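Local atomic coordinates of nuclease-like protein (Chaetomium thermophilum, PDB entry 6GRB), a protein that probably cleaves four-way Holliday junctions and 5'-flap DNA as the metal-dependent junction-resolving nuclease GEN1, of which this chain is the N-terminal part. Residues A[151-156]-A[169-174]. Residues are numbered along the deposited sequence; the frame is centred on the assembly and turned at random.
Sequences VTLRDW and VTLHDA
T152 and H172 pair through both their backbone groups, H172 N giving to T152 O at 2.8 Å and T152 N to H172 O at 3.0 Å, both bonds nearly straight. Two residues on, R154 and T170 repeat the pattern: T170 N to R154 O is short, at 2.8 Å, while R154 N reaches T170 O at a more bent 148°. These are the hydrogen-bonded pairs of an antiparallel beta hairpin in the mixed sheet of the XPG-type nuclease core; strand 136-138 continues the sheet beyond 151-156, and strand 14-17 beyond 169-173.

On the face carrying T152, R154, T170 and H172, the R154 chain runs extended from CG to NE alongside T170, whose CB lies over one face of the guanidinium and whose CG2 comes closest to it, 3.9 Å from R154 NH2. NH2 of R154 is held by S12 O; R154 also makes a cation-pi interaction with Y7 and packs against a DNA phosphate, close to the metal ligand D141. T170 OG1 takes a hydrogen bond from R15, which also forms a salt bridge with D155.

On the other side the leucines and valines pack together. L153 sends CD1 to V169 CG2 and CD2 to L171 CG (3.9 Å), and L171 CD1 also touches V151 CG1; helix 18-29 packs on V169 and L171. At the hairpin's loop end, W156 has CG anti to its own N (chi1 -173°), which brings its CB, CG and CD1 all within about 4 Å of V169 CG1, the methyl meeting the ring obliquely.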
loop_
_atom_site.group_PDB
_atom_site.type_symbol
_atom_site.label_atom_id
_atom_site.label_comp_id
_atom_site.label_asym_id
_atom_site.label_seq_id
_atom_site.Cartn_x
_atom_site.Cartn_y
_atom_site.Cartn_z
ATOM N N VAL A 151 0.573 10.762 0.126
ATOM C CA VAL A 151 1.176 9.833 -0.822
ATOM C C VAL A 151 0.296 8.596 -0.884
ATOM O O VAL A 151 0.267 7.801 0.068
ATOM C CB VAL A 151 2.605 9.445 -0.429
ATOM C CG1 VAL A 151 3.134 8.412 -1.426
ATOM C CG2 VAL A 151 3.492 10.690 -0.373
ATOM N N THR A 152 -0.407 8.406 -2.002
ATOM C CA THR A 152 -1.301 7.266 -2.132
ATOM C C THR A 152 -0.856 6.383 -3.295
ATOM O O THR A 152 -0.447 6.884 -4.345
ATOM C CB THR A 152 -2.760 7.720 -2.294
ATOM O OG1 THR A 152 -3.613 6.589 -2.098
ATOM C CG2 THR A 152 -3.011 8.278 -3.654
ATOM N N LEU A 153 -0.886 5.063 -3.068
ATOM C CA LEU A 153 -0.449 4.076 -4.044
ATOM C C LEU A 153 -1.582 3.111 -4.349
ATOM O O LEU A 153 -2.420 2.817 -3.491
ATOM C CB LEU A 153 0.749 3.271 -3.570
ATOM C CG LEU A 153 1.812 3.944 -2.718
ATOM C CD1 LEU A 153 2.714 2.848 -2.148
ATOM C CD2 LEU A 153 2.619 4.993 -3.489
ATOM N N ARG A 154 -1.585 2.612 -5.582
ATOM C CA ARG A 154 -2.573 1.641 -6.013
ATOM C C ARG A 154 -1.909 0.683 -7.002
ATOM O O ARG A 154 -0.800 0.929 -7.491
ATOM C CB ARG A 154 -3.797 2.332 -6.637
ATOM C CG ARG A 154 -3.454 3.199 -7.821
ATOM C CD ARG A 154 -4.659 3.972 -8.395
ATOM N NE ARG A 154 -4.263 4.667 -9.629
ATOM C CZ ARG A 154 -4.594 4.273 -10.859
ATOM N NH1 ARG A 154 -5.356 3.199 -11.035
ATOM N NH2 ARG A 154 -4.172 4.962 -11.912
ATOM N N ASP A 155 -2.604 -0.422 -7.285
ATOM C CA ASP A 155 -2.291 -1.276 -8.424
ATOM C C ASP A 155 -0.900 -1.892 -8.280
ATOM O O ASP A 155 -0.024 -1.728 -9.135
ATOM C CB ASP A 155 -2.427 -0.496 -9.741
ATOM C CG ASP A 155 -2.136 -1.355 -10.961
ATOM O OD1 ASP A 155 -2.123 -2.603 -10.842
ATOM O OD2 ASP A 155 -1.941 -0.776 -12.060
ATOM N N TRP A 156 -0.683 -2.564 -7.159
ATOM C CA TRP A 156 0.529 -3.353 -6.968
ATOM C C TRP A 156 0.454 -4.574 -7.882
ATOM O O TRP A 156 -0.339 -5.488 -7.642
ATOM C CB TRP A 156 0.649 -3.757 -5.504
ATOM C CG TRP A 156 1.904 -4.423 -5.119
ATOM C CD1 TRP A 156 3.123 -4.362 -5.764
ATOM C CD2 TRP A 156 2.097 -5.246 -3.970
ATOM N NE1 TRP A 156 4.059 -5.105 -5.070
ATOM C CE2 TRP A 156 3.454 -5.660 -3.971
ATOM C CE3 TRP A 156 1.263 -5.656 -2.925
ATOM C CZ2 TRP A 156 3.985 -6.475 -2.974
ATOM C CZ3 TRP A 156 1.800 -6.473 -1.916
ATOM C CH2 TRP A 156 3.142 -6.875 -1.956
ATOM N N VAL A 169 3.973 -0.214 -8.247
ATOM C CA VAL A 169 2.747 0.451 -7.823
ATOM C C VAL A 169 2.630 1.748 -8.610
ATOM O O VAL A 169 3.596 2.243 -9.193
ATOM C CB VAL A 169 2.704 0.767 -6.308
ATOM C CG1 VAL A 169 2.787 -0.515 -5.468
ATOM C CG2 VAL A 169 3.828 1.742 -5.949
ATOM N N THR A 170 1.429 2.316 -8.571
ATOM C CA THR A 170 1.129 3.603 -9.189
ATOM C C THR A 170 1.003 4.660 -8.089
ATOM O O THR A 170 0.112 4.567 -7.230
ATOM C CB THR A 170 -0.150 3.502 -10.031
ATOM O OG1 THR A 170 0.056 2.564 -11.099
ATOM C CG2 THR A 170 -0.505 4.842 -10.619
ATOM N N LEU A 171 1.917 5.641 -8.098
ATOM C CA LEU A 171 2.021 6.634 -7.030
ATOM C C LEU A 171 1.261 7.885 -7.425
ATOM O O LEU A 171 1.440 8.402 -8.530
ATOM C CB LEU A 171 3.475 7.020 -6.723
ATOM C CG LEU A 171 3.740 8.061 -5.596
ATOM C CD1 LEU A 171 5.125 7.831 -5.010
ATOM C CD2 LEU A 171 3.622 9.528 -5.997
ATOM N N HIS A 172 0.444 8.377 -6.515
ATOM C CA HIS A 172 -0.215 9.662 -6.664
ATOM C C HIS A 172 0.160 10.552 -5.489
ATOM O O HIS A 172 0.240 10.091 -4.343
ATOM C CB HIS A 172 -1.727 9.504 -6.754
ATOM C CG HIS A 172 -2.206 9.057 -8.098
ATOM N ND1 HIS A 172 -2.448 9.937 -9.129
ATOM C CD2 HIS A 172 -2.494 7.824 -8.578
ATOM C CE1 HIS A 172 -2.867 9.266 -10.187
ATOM N NE2 HIS A 172 -2.898 7.982 -9.881
ATOM N N ASP A 173 0.397 11.823 -5.785
ATOM C CA ASP A 173 0.877 12.793 -4.816
ATOM C C ASP A 173 -0.140 13.923 -4.756
ATOM O O ASP A 173 -0.323 14.647 -5.739
ATOM C CB ASP A 173 2.267 13.299 -5.226
ATOM C CG ASP A 173 2.986 14.056 -4.112
ATOM O OD1 ASP A 173 4.101 13.640 -3.755
ATOM O OD2 ASP A 173 2.458 15.069 -3.612
ATOM N N ALA A 174 -0.799 14.063 -3.602
ATOM C CA ALA A 174 -1.749 15.154 -3.401
ATOM C C ALA A 174 -1.105 16.525 -3.595
ATOM O O ALA A 174 -1.765 17.462 -4.057
ATOM C CB ALA A 174 -2.365 15.049 -2.013
#